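PDB 1HCU: alpha-1,2-mannosidase from Trichoderma reesei, which probably trims alpha-1,2-linked mannose residues from high-mannose N-glycans as a calcium-dependent glycoside hydrolase of family 47. Local coordinates for residues S152-P157 and E205-N210; S214-A217 and L221-T224. One frame throughout, in Å; residues are numbered along the deposited sequence.

Interaction 1: residues S152-P157 and E205-N210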
loop_
_atom_site.group_PDB
_atom_site.type_symbol
_atom_site.label_atom_id
_atom_site.label_comp_id
_atom_site.label_asym_id
_atom_site.label_seq_id
_atom_site.Cartn_x
_atom_site.Cartn_y
_atom_site.Cartn_z
ATOM N N SER A 152 26.642 -6.288 -4.311
ATOM C CA SER A 152 25.848 -6.310 -5.546
ATOM C C SER A 152 25.093 -5.011 -5.821
ATOM O O SER A 152 24.817 -4.669 -6.971
ATOM C CB SER A 152 24.811 -7.435 -5.496
ATOM O OG SER A 152 23.824 -7.158 -4.517
ATOM N N GLY A 153 24.747 -4.299 -4.761
ATOM C CA GLY A 153 23.991 -3.082 -4.926
ATOM C C GLY A 153 22.568 -3.338 -4.459
ATOM O O GLY A 153 21.780 -2.401 -4.325
ATOM N N VAL A 154 22.229 -4.607 -4.225
ATOM C CA VAL A 154 20.898 -4.956 -3.736
ATOM C C VAL A 154 20.864 -4.390 -2.326
ATOM O O VAL A 154 21.714 -4.725 -1.489
ATOM C CB VAL A 154 20.668 -6.498 -3.667
ATOM C CG1 VAL A 154 19.319 -6.806 -3.010
ATOM C CG2 VAL A 154 20.719 -7.097 -5.059
ATOM N N PRO A 155 19.884 -3.526 -2.037
ATOM C CA PRO A 155 19.763 -2.911 -0.713
ATOM C C PRO A 155 19.639 -3.880 0.459
ATOM O O PRO A 155 19.016 -4.936 0.351
ATOM C CB PRO A 155 18.522 -2.032 -0.856
ATOM C CG PRO A 155 17.687 -2.830 -1.810
ATOM C CD PRO A 155 18.701 -3.223 -2.857
ATOM N N ASP A 156 20.254 -3.503 1.573
ATOM C CA ASP A 156 20.197 -4.262 2.812
ATOM C C ASP A 156 18.881 -3.733 3.385
ATOM O O ASP A 156 18.656 -2.530 3.382
ATOM C CB ASP A 156 21.375 -3.854 3.699
ATOM C CG ASP A 156 21.428 -4.614 5.009
ATOM O OD1 ASP A 156 22.529 -5.106 5.341
ATOM O OD2 ASP A 156 20.393 -4.705 5.709
ATOM N N PRO A 157 17.995 -4.620 3.869
ATOM C CA PRO A 157 16.692 -4.247 4.437
ATOM C C PRO A 157 16.704 -3.386 5.706
ATOM O O PRO A 157 15.745 -2.660 5.983
ATOM C CB PRO A 157 16.029 -5.599 4.679
ATOM C CG PRO A 157 17.188 -6.470 5.055
ATOM C CD PRO A 157 18.241 -6.067 4.026
ATOM N N GLU A 205 17.068 -2.784 -8.364
ATOM C CA GLU A 205 15.889 -3.273 -9.083
ATOM C C GLU A 205 16.278 -4.124 -10.291
ATOM O O GLU A 205 15.588 -5.088 -10.628
ATOM C CB GLU A 205 15.030 -2.083 -9.544
ATOM C CG GLU A 205 13.776 -2.442 -10.357
ATOM C CD GLU A 205 12.503 -2.596 -9.514
ATOM O OE1 GLU A 205 11.449 -2.904 -10.104
ATOM O OE2 GLU A 205 12.541 -2.404 -8.280
ATOM N N SER A 206 17.391 -3.762 -10.925
ATOM C CA SER A 206 17.873 -4.452 -12.115
ATOM C C SER A 206 17.973 -5.967 -11.959
ATOM O O SER A 206 17.681 -6.706 -12.893
ATOM C CB SER A 206 19.241 -3.882 -12.539
ATOM O OG SER A 206 20.275 -4.315 -11.673
ATOM N N TYR A 207 18.393 -6.422 -10.782
ATOM C CA TYR A 207 18.537 -7.852 -10.493
ATOM C C TYR A 207 17.202 -8.592 -10.517
ATOM O O TYR A 207 17.160 -9.801 -10.747
ATOM C CB TYR A 207 19.199 -8.034 -9.129
ATOM C CG TYR A 207 20.638 -7.577 -9.092
ATOM C CD1 TYR A 207 21.665 -8.421 -9.517
ATOM C CD2 TYR A 207 20.974 -6.301 -8.648
ATOM C CE1 TYR A 207 22.996 -8.006 -9.497
ATOM C CE2 TYR A 207 22.307 -5.874 -8.628
ATOM C CZ TYR A 207 23.309 -6.733 -9.050
ATOM O OH TYR A 207 24.626 -6.330 -8.994
ATOM N N LEU A 208 16.118 -7.853 -10.285
ATOM C CA LEU A 208 14.772 -8.414 -10.270
ATOM C C LEU A 208 14.130 -8.459 -11.655
ATOM O O LEU A 208 13.191 -9.223 -11.879
ATOM C CB LEU A 208 13.873 -7.600 -9.339
ATOM C CG LEU A 208 14.050 -7.760 -7.826
ATOM C CD1 LEU A 208 15.487 -7.467 -7.433
ATOM C CD2 LEU A 208 13.085 -6.811 -7.099
ATOM N N LEU A 209 14.640 -7.646 -12.578
ATOM C CA LEU A 209 14.093 -7.586 -13.931
ATOM C C LEU A 209 14.618 -8.694 -14.844
ATOM O O LEU A 209 13.934 -9.113 -15.777
ATOM C CB LEU A 209 14.364 -6.209 -14.542
ATOM C CG LEU A 209 13.852 -5.035 -13.693
ATOM C CD1 LEU A 209 14.120 -3.725 -14.434
ATOM C CD2 LEU A 209 12.350 -5.200 -13.387
ATOM N N ASN A 210 15.838 -9.153 -14.586
ATOM C CA ASN A 210 16.440 -10.247 -15.358
ATOM C C ASN A 210 16.919 -11.240 -14.299
ATOM O O ASN A 210 18.113 -11.373 -14.029
ATOM C CB ASN A 210 17.626 -9.756 -16.193
ATOM C CG ASN A 210 18.140 -10.818 -17.162
ATOM O OD1 ASN A 210 17.696 -11.972 -17.144
ATOM N ND2 ASN A 210 19.085 -10.431 -18.013
#

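Interaction 2: residues S214-A217 and L221-T224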
loop_
_atom_site.group_PDB
_atom_site.type_symbol
_atom_site.label_atom_id
_atom_site.label_comp_id
_atom_site.label_asym_id
_atom_site.label_seq_id
_atom_site.Cartn_x
_atom_site.Cartn_y
_atom_site.Cartn_z
ATOM N N SER A 214 17.459 -19.227 -9.248
ATOM C CA SER A 214 16.321 -20.135 -9.318
ATOM C C SER A 214 15.461 -19.793 -10.534
ATOM O O SER A 214 15.253 -18.619 -10.844
ATOM C CB SER A 214 15.482 -20.026 -8.048
ATOM O OG SER A 214 16.269 -20.324 -6.907
ATOM N N PRO A 215 14.957 -20.817 -11.248
ATOM C CA PRO A 215 14.116 -20.586 -12.431
ATOM C C PRO A 215 12.794 -19.937 -12.039
ATOM O O PRO A 215 12.304 -20.139 -10.924
ATOM C CB PRO A 215 13.921 -21.991 -12.991
ATOM C CG PRO A 215 13.889 -22.825 -11.750
ATOM C CD PRO A 215 15.045 -22.254 -10.937
ATOM N N GLU A 216 12.223 -19.147 -12.939
ATOM C CA GLU A 216 10.954 -18.489 -12.649
ATOM C C GLU A 216 9.855 -19.536 -12.628
ATOM O O GLU A 216 9.831 -20.417 -13.477
ATOM C CB GLU A 216 10.644 -17.447 -13.719
ATOM C CG GLU A 216 11.752 -16.441 -13.903
ATOM C CD GLU A 216 11.521 -15.539 -15.089
ATOM O OE1 GLU A 216 10.703 -14.605 -14.990
ATOM O OE2 GLU A 216 12.158 -15.781 -16.131
ATOM N N ALA A 217 8.952 -19.449 -11.658
ATOM C CA ALA A 217 7.860 -20.413 -11.580
ATOM C C ALA A 217 7.146 -20.348 -12.915
ATOM O O ALA A 217 6.787 -21.369 -13.502
ATOM C CB ALA A 217 6.913 -20.044 -10.463
ATOM N N LEU A 221 6.963 -14.356 -13.025
ATOM C CA LEU A 221 6.732 -14.701 -11.626
ATOM C C LEU A 221 8.033 -15.174 -10.984
ATOM O O LEU A 221 8.360 -16.369 -10.983
ATOM C CB LEU A 221 5.644 -15.776 -11.511
ATOM C CG LEU A 221 4.290 -15.281 -12.032
ATOM C CD1 LEU A 221 3.219 -16.359 -11.868
ATOM C CD2 LEU A 221 3.891 -14.015 -11.270
ATOM N N ILE A 222 8.759 -14.201 -10.440
ATOM C CA ILE A 222 10.056 -14.402 -9.803
ATOM C C ILE A 222 10.011 -14.937 -8.381
ATOM O O ILE A 222 8.943 -15.091 -7.790
ATOM C CB ILE A 222 10.857 -13.066 -9.801
ATOM C CG1 ILE A 222 10.121 -11.993 -8.979
ATOM C CG2 ILE A 222 11.014 -12.568 -11.237
ATOM C CD1 ILE A 222 10.915 -10.695 -8.769
ATOM N N GLY A 223 11.194 -15.214 -7.838
ATOM C CA GLY A 223 11.310 -15.722 -6.478
ATOM C C GLY A 223 11.121 -14.601 -5.469
ATOM O O GLY A 223 10.955 -13.445 -5.851
ATOM N N THR A 224 11.174 -14.938 -4.183
ATOM C CA THR A 224 10.962 -13.976 -3.111
ATOM C C THR A 224 12.220 -13.353 -2.497
ATOM O O THR A 224 12.246 -12.158 -2.209
ATOM C CB THR A 224 10.135 -14.623 -1.969
ATOM O OG1 THR A 224 8.888 -15.099 -2.486
ATOM C CG2 THR A 224 9.857 -13.619 -0.859
HETATM O O HOH W 1 9.907 -18.326 -9.413
#

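Interaction 1: residues S152-P157 and E205-N210
The ring of Tyr207 meets the carbonyl oxygen of Ser152 at its edge, near the ring plane, while a methyl of Val154 approaches the same ring obliquely. The phenol donates to the carbonyl, Tyr207 OH to Ser152 O at 2.6 Å, with a C=O...donor angle of 124° and the donor tilted 19° from the carbonyl plane. Tyr207 CE2 also lies 3.2 Å from Ser152 O. Val154 CG2, anti to its carbonyl carbon with CG1 anti to the backbone N (chi1 174°), packs 3.7 Å from Tyr207 CD2. The bond ties helix 196-209 to the loop between helix 127-144 and strand 158-160, two parts of the (alpha/alpha)7 barrel fold of family 47. The loop is shaped by an ST turn: Val154 N donates to Ser152 OG over 3.0 Å, and that OG is also hydrogen-bonded to Thr228 O. Gly153 has a positive phi, a backbone shape that would jam a CB against the preceding carbonyl. A phenylalanine in place of Tyr207 lacks the hydroxyl, and the loop would probably lose its hydrogen-bonded tie to helix 196-209, with the Ser152 carbonyl deprived of this donor. Val154 also touches Ile178 of helix 175-178.

Interaction 2: residues S214-A217 and L221-T224
Glu216 CB and Ala217 CB both approach the carbonyl oxygen of Leu221, from directions roughly at right angles, with Glu216 CB 3.7 Å and Ala217 CB 4.0 Å from Leu221 O. Glu216 CG stands opposite its own carbonyl carbon (chi1 -55°), and the chain runs on extended beyond CG. This carries the carboxylate past the backbone contact toward Ile222, whose CG2 lies 4.3 Å from Glu216 OE1. That oxygen is held by two partners beyond the contact, the backbone N of Gly220 and a salt bridge to Arg268 NH2 on helix 263-280, so its negative charge is probably offset by the guanidinium of Arg268. Ile222 turns its CG1 into the position between backbone N and carbonyl carbon (chi1 62°), which leaves CG2 on the Glu216 side. Both segments belong to the loop joining helix 196-209 to strand 225-227, and the chain doubles back here within a few residues. With no regular strand pairing, the turn is held by a weak backbone bond, a water and the Glu216 carboxylate on Gly220 N. Ala217 N makes the weak bond to Leu221 O, 3.2 Å and bent to 133°, and a shorter one of 2.7 Å to the water, which itself lies 2.9 Å from Leu221 O. Pro215 O is a longer, weak partner of the same water. The Leu221 side chain packs on Tyr248 of helix 245-257 and on Ser275 and Thr276 of helix 263-280, while Ala217 meets Tyr296 of strand 292-297, whose hydroxyl is hydrogen-bonded to Ile222 O.

Interactions 1 and 2 follow one another along the chain: helix 196-209, which carries residues 205-209, runs through Asn210 into the loop that holds 214-217 and 221-224. Their centres are 14 Å apart, and they touch where Leu208 O packs 4.0 Å from Ile222 CG2. Leu208 and Ile222 also share Phe247 of helix 245-257, and Arg268 of helix 263-280 touches Leu209 and pairs with Glu216. Interaction 1 lies away from the annotated sites; its Ser152 side chain is about 9 Å from an N-acetylglucosamine of a glycan attached to the protein, not a substrate pocket. Interaction 2 is nearer the predicted active site, its Ile222 side chain about 11 Å from that of Asp245, without touching it.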